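PDB 5J6B: aldehyde dehydrogenase from Burkholderia thailandensis, which probably oxidises aldehydes to carboxylic acids with a nicotinamide cofactor, and is captured here in covalent complex with NADPH. Local coordinates for residues A[130-135]-A[145-150]; A[300-305]-A[397-402]. All blocks are in the same frame, centred on the assembly; numbering follows the deposited sequence.

In the fold
Contact 1 (130-135 with 145-150) and contact 2 (300-305 with 397-402) sit in separate parts of the aldehyde dehydrogenase fold, their centres 50 Å apart and their nearest atoms about 33 Å apart. Contact 1, centred 33 Å from the middle of the chain, is the hairpin of the three-stranded oligomerisation sheet and meets other subunits of the tetramer. Contact 2, centred 30 Å from the middle of the chain, is a parallel strand pair in the catalytic-domain sheet that contains strands 263-266 and 416-420, and no other chain of the assembly touches it. The residues that line the NADPH pocket lie between 158 and 454.

Contact 1: residues A[130-135]-A[145-150]; sequences GLVNLE and GYYKRV
The antiparallel hairpin of strands 130-133 and 143-151 pairs Gly130 with Tyr147, Leu131 with Tyr146 and Val132 with Gly145. At the hydrogen-bonded pair Gly130-Tyr147, Gly130 N gives to Tyr147 O and Tyr147 N to Gly130 O, both at 2.8 Å. The next such pair is less even: Val132 N gives Gly145 O a bond of 2.8 Å, whereas the return bond from Gly145 N to Val132 O is longer and more bent (3.1 Å, 136° at the hydrogen). Tyr147 CG takes the crowded position between backbone N and carbonyl carbon (chi1 66°), which folds the ring back over Gly130. Gly130 N sits over the ring's centre, 3.5 Å from Tyr147 CE1, and Gly130 CA makes a CH-pi contact 3.7 Å from the ring centroid. Val132 CG2 touches the rim of the same ring, 3.6 Å from Tyr147 CD2.

Strand 475-483 pairs with the far side of strand 143-151, completing the three-stranded oligomerisation sheet of the aldehyde dehydrogenase fold. On the face opposite Tyr147, Leu131 and Tyr146 run alongside each other, with Leu131 CD1 3.4 Å from Tyr146 CD1. Both also pack on their own counterparts, Leu131 and Tyr146 of the second subunit. Past the paired residues, Leu134 turns back so that its CD1 comes 3.5 Å from Gly145 N. Lys148 forms a salt bridge with Asp432 and a cation-pi contact with Trp431, both of the third subunit.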
ATOM      1  N   GLY A 130       3.530  -8.562   2.573  1.00 24.31           N
ATOM      2  CA  GLY A 130       2.261  -8.158   3.147  1.00 26.57           C
ATOM      3  C   GLY A 130       1.686  -9.127   4.157  1.00 24.26           C
ATOM      4  O   GLY A 130       2.133 -10.266   4.309  1.00 20.01           O
ATOM      5  N   LEU A 131       0.689  -8.615   4.874  1.00 13.27           N
ATOM      6  CA  LEU A 131      -0.189  -9.380   5.740  1.00 19.81           C
ATOM      7  C   LEU A 131      -1.558  -9.452   5.080  1.00 27.47           C
ATOM      8  O   LEU A 131      -1.986  -8.509   4.410  1.00 33.02           O
ATOM      9  CB  LEU A 131      -0.328  -8.715   7.110  1.00 28.26           C
ATOM     10  CG  LEU A 131       0.294  -9.442   8.301  1.00 36.82           C
ATOM     11  CD1 LEU A 131       1.784  -9.407   8.160  1.00 34.58           C
ATOM     12  CD2 LEU A 131      -0.136  -8.825   9.623  1.00 37.87           C
ATOM     13  N   VAL A 132      -2.245 -10.570   5.274  1.00 21.12           N
ATOM     14  CA  VAL A 132      -3.595 -10.752   4.750  1.00 28.69           C
ATOM     15  C   VAL A 132      -4.471 -11.233   5.894  1.00 18.65           C
ATOM     16  O   VAL A 132      -4.127 -12.213   6.563  1.00 17.88           O
ATOM     17  CB  VAL A 132      -3.640 -11.776   3.594  1.00 32.35           C
ATOM     18  CG1 VAL A 132      -4.985 -11.712   2.876  1.00 36.97           C
ATOM     19  CG2 VAL A 132      -2.497 -11.582   2.621  1.00 40.00           C
ATOM     20  N   ASN A 133      -5.591 -10.553   6.136  1.00 17.60           N
ATOM     21  CA  ASN A 133      -6.562 -11.091   7.080  0.80 18.31           C
ATOM     22  C   ASN A 133      -7.342 -12.199   6.393  1.00 15.33           C
ATOM     23  O   ASN A 133      -8.025 -11.962   5.391  1.00 18.48           O
ATOM     24  CB  ASN A 133      -7.541 -10.053   7.613  0.80 20.98           C
ATOM     25  CG  ASN A 133      -8.682 -10.711   8.388  0.80 26.88           C
ATOM     26  OD1 ASN A 133      -8.463 -11.362   9.419  0.80 25.78           O
ATOM     27  ND2 ASN A 133      -9.895 -10.600   7.861  0.80 29.59           N
ATOM     28  N   LEU A 134      -7.228 -13.410   6.926  1.00 17.13           N
ATOM     29  CA  LEU A 134      -7.933 -14.554   6.368  1.00 19.47           C
ATOM     30  C   LEU A 134      -9.206 -14.902   7.119  1.00 20.67           C
ATOM     31  O   LEU A 134      -9.944 -15.784   6.668  1.00 15.92           O
ATOM     32  CB  LEU A 134      -7.018 -15.779   6.351  1.00 14.95           C
ATOM     33  CG  LEU A 134      -5.647 -15.558   5.719  1.00 20.49           C
ATOM     34  CD1 LEU A 134      -4.866 -16.850   5.785  1.00 17.14           C
ATOM     35  CD2 LEU A 134      -5.789 -15.061   4.275  1.00 23.28           C
ATOM     36  N   GLU A 135      -9.479 -14.254   8.251  1.00 15.16           N
ATOM     37  CA  GLU A 135     -10.641 -14.607   9.068  1.00 16.57           C
ATOM     38  C   GLU A 135     -11.892 -13.925   8.509  1.00 17.82           C
ATOM     39  O   GLU A 135     -12.495 -13.046   9.126  1.00 19.84           O
ATOM     40  CB  GLU A 135     -10.405 -14.232  10.526  1.00 18.19           C
ATOM     41  CG  GLU A 135      -9.489 -15.188  11.268  1.00 24.96           C
ATOM     42  CD  GLU A 135      -9.455 -14.917  12.765  1.00 34.96           C
ATOM     43  OE1 GLU A 135      -9.277 -13.744  13.151  1.00 37.52           O
ATOM     44  OE2 GLU A 135      -9.616 -15.869  13.553  1.00 32.73           O
ATOM     45  N   GLY A 145      -2.511 -14.734   7.373  1.00 18.15           N
ATOM     46  CA  GLY A 145      -1.767 -14.805   6.126  1.00 16.73           C
ATOM     47  C   GLY A 145      -0.617 -13.820   6.088  1.00 16.38           C
ATOM     48  O   GLY A 145      -0.760 -12.664   6.502  1.00 17.94           O
ATOM     49  N   TYR A 146       0.523 -14.290   5.580  1.00 14.45           N
ATOM     50  CA  TYR A 146       1.730 -13.498   5.363  1.00 19.36           C
ATOM     51  C   TYR A 146       2.257 -13.823   3.976  1.00 14.12           C
ATOM     52  O   TYR A 146       2.294 -14.996   3.594  1.00 17.55           O
ATOM     53  CB  TYR A 146       2.828 -13.821   6.416  1.00 21.80           C
ATOM     54  CG  TYR A 146       2.306 -13.849   7.828  1.00 23.88           C
ATOM     55  CD1 TYR A 146       2.442 -12.745   8.660  1.00 26.48           C
ATOM     56  CD2 TYR A 146       1.647 -14.973   8.325  1.00 25.32           C
ATOM     57  CE1 TYR A 146       1.943 -12.758   9.949  1.00 30.43           C
ATOM     58  CE2 TYR A 146       1.138 -14.994   9.613  1.00 25.90           C
ATOM     59  CZ  TYR A 146       1.290 -13.883  10.421  1.00 32.88           C
ATOM     60  OH  TYR A 146       0.788 -13.895  11.704  1.00 37.94           O
ATOM     61  N   TYR A 147       2.680 -12.813   3.216  1.00 13.76           N
ATOM     62  CA  TYR A 147       3.303 -13.142   1.941  1.00 19.53           C
ATOM     63  C   TYR A 147       4.547 -12.289   1.733  1.00 15.03           C
ATOM     64  O   TYR A 147       4.616 -11.138   2.167  1.00 14.49           O
ATOM     65  CB  TYR A 147       2.324 -12.989   0.749  1.00 16.92           C
ATOM     66  CG  TYR A 147       1.872 -11.568   0.477  1.00 22.76           C
ATOM     67  CD1 TYR A 147       2.625 -10.718  -0.333  1.00 26.41           C
ATOM     68  CD2 TYR A 147       0.694 -11.074   1.026  1.00 31.76           C
ATOM     69  CE1 TYR A 147       2.220  -9.415  -0.575  1.00 27.34           C
ATOM     70  CE2 TYR A 147       0.279  -9.774   0.784  1.00 34.10           C
ATOM     71  CZ  TYR A 147       1.045  -8.951  -0.016  1.00 37.70           C
ATOM     72  OH  TYR A 147       0.636  -7.659  -0.257  1.00 45.90           O
ATOM     73  N   LYS A 148       5.539 -12.874   1.076  1.00 21.07           N
ATOM     74  CA  LYS A 148       6.724 -12.147   0.652  1.00 21.19           C
ATOM     75  C   LYS A 148       6.998 -12.509  -0.797  1.00 23.61           C
ATOM     76  O   LYS A 148       6.494 -13.511  -1.306  1.00 22.92           O
ATOM     77  CB  LYS A 148       7.941 -12.473   1.531  1.00 20.19           C
ATOM     78  CG  LYS A 148       8.368 -13.930   1.490  1.00 25.54           C
ATOM     79  CD  LYS A 148       9.542 -14.186   2.440  1.00 36.54           C
ATOM     80  CE  LYS A 148       9.864 -15.663   2.571  1.00 37.08           C
ATOM     81  NZ  LYS A 148      10.953 -15.875   3.572  1.00 40.41           N
ATOM     82  N   ARG A 149       7.812 -11.694  -1.455  1.00 19.88           N
ATOM     83  CA  ARG A 149       8.191 -11.928  -2.840  1.00 23.23           C
ATOM     84  C   ARG A 149       9.537 -12.637  -2.884  1.00 23.64           C
ATOM     85  O   ARG A 149      10.463 -12.264  -2.157  1.00 23.69           O
ATOM     86  CB  ARG A 149       8.252 -10.607  -3.605  1.00 21.52           C
ATOM     87  CG  ARG A 149       6.951  -9.900  -3.614  1.00 20.82           C
ATOM     88  CD  ARG A 149       7.014  -8.627  -4.428  1.00 27.84           C
ATOM     89  NE  ARG A 149       5.683  -8.222  -4.870  1.00 43.09           N
ATOM     90  CZ  ARG A 149       5.048  -8.775  -5.898  1.00 43.59           C
ATOM     91  NH1 ARG A 149       5.622  -9.760  -6.594  1.00 38.55           N
ATOM     92  NH2 ARG A 149       3.842  -8.343  -6.233  1.00 41.54           N
ATOM     93  N   VAL A 150       9.629 -13.674  -3.704  1.00 19.16           N
ATOM     94  CA  VAL A 150      10.869 -14.428  -3.877  1.00 14.32           C
ATOM     95  C   VAL A 150      11.247 -14.348  -5.349  1.00 14.27           C
ATOM     96  O   VAL A 150      10.394 -14.066  -6.203  1.00 15.10           O
ATOM     97  CB  VAL A 150      10.729 -15.889  -3.390  1.00 18.40           C
ATOM     98  CG1 VAL A 150      10.500 -15.931  -1.889  1.00 19.36           C
ATOM     99  CG2 VAL A 150       9.611 -16.615  -4.158  1.00 22.18           C
TER

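Contact 2: residues A[300-305]-A[397-402]; sequences IAHADV and RFSDFD
A chi1 of -165° turns the His302 ring away from its own backbone N and toward Phe398, whose CG stands between backbone N and carbonyl carbon (chi1 82°) and carries the phenyl ring back across strand 298-302. The rings meet T-shaped: the imidazole edge is directed at the phenyl face, planes at 85° and centroids 5.1 Å apart. ND1 accepts from Asp304 N at 3.0 Å in a nearly straight bond that makes His302 the N-cap of helix 303-319, while NE2 gives a weak, strongly bent bond to Ser399 O at 3.0 Å. The ND1 bond chiefly sets the ring's rotation; ND1 accepting while NE2 donates is consistent with a neutral ring protonated on NE2.

The phenyl ring also takes Ile300 CG2, which is 3.5 Å from Phe398 CD1. Beneath the side chains the parallel strands are joined by Phe398 N to Ala301 O at 3.1 Å and by Ala303 N to Phe398 O at 2.8 Å. On the other face of the sheet the extended Arg397 lays one face of its guanidinium over Ala303, with NH2 3.6 Å from Ala303 CB.

This is a strand-to-helix junction in the α/β catalytic domain: strand 298-302, flanked by strand 263-266 on its other edge, runs straight into helix 303-319; Ile300 and Phe398 pack against helix 401-409, and Ala301 against helix 303-319.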
ATOM      1  N   ILE A 300      -1.454  16.181 -33.773  1.00 21.41           N
ATOM      2  CA  ILE A 300      -2.881  16.408 -33.999  1.00 18.42           C
ATOM      3  C   ILE A 300      -3.211  17.741 -33.334  1.00 19.91           C
ATOM      4  O   ILE A 300      -3.350  17.812 -32.107  1.00 17.04           O
ATOM      5  CB  ILE A 300      -3.731  15.265 -33.424  1.00 20.78           C
ATOM      6  CG1 ILE A 300      -3.287  13.916 -34.011  1.00 20.18           C
ATOM      7  CG2 ILE A 300      -5.226  15.510 -33.660  1.00 18.07           C
ATOM      8  CD1 ILE A 300      -3.772  12.688 -33.222  1.00 17.53           C
ATOM      9  N   ALA A 301      -3.322  18.807 -34.131  1.00 18.34           N
ATOM     10  CA  ALA A 301      -3.372  20.171 -33.619  1.00 16.53           C
ATOM     11  C   ALA A 301      -4.718  20.817 -33.906  1.00 18.59           C
ATOM     12  O   ALA A 301      -5.251  20.696 -35.016  1.00 19.93           O
ATOM     13  CB  ALA A 301      -2.258  21.027 -34.232  1.00 19.62           C
ATOM     14  N   HIS A 302      -5.239  21.536 -32.911  1.00 25.04           N
ATOM     15  CA  HIS A 302      -6.546  22.168 -33.035  1.00 17.76           C
ATOM     16  C   HIS A 302      -6.514  23.313 -34.044  1.00 18.67           C
ATOM     17  O   HIS A 302      -5.547  24.085 -34.113  1.00 19.59           O
ATOM     18  CB  HIS A 302      -7.025  22.689 -31.675  1.00 17.41           C
ATOM     19  CG  HIS A 302      -8.486  23.022 -31.646  1.00 20.76           C
ATOM     20  ND1 HIS A 302      -8.989  24.221 -32.106  1.00 20.45           N
ATOM     21  CD2 HIS A 302      -9.554  22.308 -31.220  1.00 21.03           C
ATOM     22  CE1 HIS A 302     -10.302  24.235 -31.961  1.00 21.88           C
ATOM     23  NE2 HIS A 302     -10.673  23.083 -31.433  1.00 22.79           N
ATOM     24  N   ALA A 303      -7.601  23.425 -34.813  1.00 19.52           N
ATOM     25  CA  ALA A 303      -7.728  24.440 -35.855  1.00 21.97           C
ATOM     26  C   ALA A 303      -7.450  25.846 -35.337  1.00 22.84           C
ATOM     27  O   ALA A 303      -6.920  26.681 -36.074  1.00 23.60           O
ATOM     28  CB  ALA A 303      -9.140  24.370 -36.462  1.00 21.43           C
ATOM     29  N   ASP A 304      -7.787  26.128 -34.075  1.00 22.97           N
ATOM     30  CA  ASP A 304      -7.596  27.473 -33.536  1.00 24.47           C
ATOM     31  C   ASP A 304      -6.124  27.869 -33.440  1.00 31.01           C
ATOM     32  O   ASP A 304      -5.807  29.063 -33.481  1.00 23.95           O
ATOM     33  CB  ASP A 304      -8.234  27.587 -32.155  1.00 23.34           C
ATOM     34  CG  ASP A 304      -9.743  27.637 -32.211  1.00 29.84           C
ATOM     35  OD1 ASP A 304     -10.300  27.627 -33.324  1.00 23.31           O
ATOM     36  OD2 ASP A 304     -10.364  27.721 -31.135  1.00 25.97           O
ATOM     37  N   VAL A 305      -5.219  26.905 -33.263  1.00 24.55           N
ATOM     38  CA  VAL A 305      -3.794  27.196 -33.150  1.00 26.28           C
ATOM     39  C   VAL A 305      -3.001  26.642 -34.320  1.00 28.22           C
ATOM     40  O   VAL A 305      -1.773  26.795 -34.344  1.00 23.29           O
ATOM     41  CB  VAL A 305      -3.209  26.679 -31.822  1.00 23.35           C
ATOM     42  CG1 VAL A 305      -3.944  27.290 -30.621  1.00 21.57           C
ATOM     43  CG2 VAL A 305      -3.258  25.149 -31.771  1.00 22.29           C
ATOM     44  N   ARG A 397      -4.977  18.102 -38.500  1.00 21.31           N
ATOM     45  CA  ARG A 397      -5.786  19.182 -37.959  1.00 23.17           C
ATOM     46  C   ARG A 397      -7.106  18.629 -37.437  1.00 26.74           C
ATOM     47  O   ARG A 397      -7.722  17.771 -38.080  1.00 25.38           O
ATOM     48  CB  ARG A 397      -6.044  20.218 -39.059  1.00 22.57           C
ATOM     49  CG  ARG A 397      -6.822  21.460 -38.685  1.00 23.53           C
ATOM     50  CD  ARG A 397      -6.982  22.308 -39.947  1.00 26.15           C
ATOM     51  NE  ARG A 397      -7.822  23.475 -39.718  1.00 36.43           N
ATOM     52  CZ  ARG A 397      -7.429  24.734 -39.889  1.00 48.17           C
ATOM     53  NH1 ARG A 397      -6.196  25.010 -40.313  1.00 42.70           N
ATOM     54  NH2 ARG A 397      -8.287  25.722 -39.649  1.00 48.41           N
ATOM     55  N   PHE A 398      -7.554  19.123 -36.283  1.00 19.03           N
ATOM     56  CA  PHE A 398      -8.865  18.731 -35.760  1.00 22.07           C
ATOM     57  C   PHE A 398      -9.548  19.939 -35.137  1.00 21.08           C
ATOM     58  O   PHE A 398      -8.956  21.013 -34.992  1.00 21.16           O
ATOM     59  CB  PHE A 398      -8.763  17.602 -34.719  1.00 20.45           C
ATOM     60  CG  PHE A 398      -8.409  18.083 -33.327  1.00 23.77           C
ATOM     61  CD1 PHE A 398      -7.090  18.391 -32.994  1.00 16.87           C
ATOM     62  CD2 PHE A 398      -9.395  18.228 -32.358  1.00 18.11           C
ATOM     63  CE1 PHE A 398      -6.770  18.832 -31.712  1.00 24.38           C
ATOM     64  CE2 PHE A 398      -9.090  18.678 -31.079  1.00 22.97           C
ATOM     65  CZ  PHE A 398      -7.784  18.977 -30.749  1.00 22.91           C
ATOM     66  N   SER A 399     -10.810  19.739 -34.742  1.00 21.01           N
ATOM     67  CA  SER A 399     -11.569  20.758 -34.035  1.00 24.20           C
ATOM     68  C   SER A 399     -12.368  20.145 -32.882  1.00 26.78           C
ATOM     69  O   SER A 399     -12.520  20.759 -31.822  1.00 32.30           O
ATOM     70  CB  SER A 399     -12.498  21.486 -35.006  1.00 26.28           C
ATOM     71  OG  SER A 399     -13.364  22.346 -34.301  1.00 37.65           O
ATOM     72  N   ASP A 400     -12.881  18.938 -33.077  1.00 20.47           N
ATOM     73  CA  ASP A 400     -13.659  18.241 -32.057  1.00 22.52           C
ATOM     74  C   ASP A 400     -12.747  17.366 -31.200  1.00 22.06           C
ATOM     75  O   ASP A 400     -11.994  16.541 -31.734  1.00 19.55           O
ATOM     76  CB  ASP A 400     -14.735  17.394 -32.734  1.00 20.00           C
ATOM     77  CG  ASP A 400     -15.617  16.685 -31.745  1.00 38.73           C
ATOM     78  OD1 ASP A 400     -16.595  17.300 -31.289  1.00 37.77           O
ATOM     79  OD2 ASP A 400     -15.325  15.518 -31.419  1.00 41.59           O
ATOM     80  N   PHE A 401     -12.814  17.529 -29.870  1.00 20.48           N
ATOM     81  CA  PHE A 401     -11.834  16.844 -29.027  1.00 23.38           C
ATOM     82  C   PHE A 401     -12.044  15.330 -29.033  1.00 21.24           C
ATOM     83  O   PHE A 401     -11.066  14.576 -28.947  1.00 20.04           O
ATOM     84  CB  PHE A 401     -11.850  17.390 -27.589  1.00 18.58           C
ATOM     85  CG  PHE A 401     -10.664  16.943 -26.751  1.00 19.28           C
ATOM     86  CD1 PHE A 401     -10.822  15.988 -25.753  1.00 19.14           C
ATOM     87  CD2 PHE A 401      -9.394  17.461 -26.979  1.00 19.66           C
ATOM     88  CE1 PHE A 401      -9.743  15.569 -24.981  1.00 17.78           C
ATOM     89  CE2 PHE A 401      -8.299  17.044 -26.222  1.00 17.71           C
ATOM     90  CZ  PHE A 401      -8.468  16.096 -25.222  1.00 18.53           C
ATOM     91  N   ASP A 402     -13.296  14.857 -29.154  1.00 20.88           N
ATOM     92  CA  ASP A 402     -13.504  13.413 -29.276  1.00 22.14           C
ATOM     93  C   ASP A 402     -12.907  12.869 -30.569  1.00 18.58           C
ATOM     94  O   ASP A 402     -12.426  11.730 -30.599  1.00 18.77           O
ATOM     95  CB  ASP A 402     -14.989  13.063 -29.201  1.00 26.34           C
ATOM     96  CG  ASP A 402     -15.514  13.074 -27.779  1.00 35.55           C
ATOM     97  OD1 ASP A 402     -14.752  12.755 -26.840  1.00 37.03           O
ATOM     98  OD2 ASP A 402     -16.686  13.421 -27.597  1.00 35.53           O
TER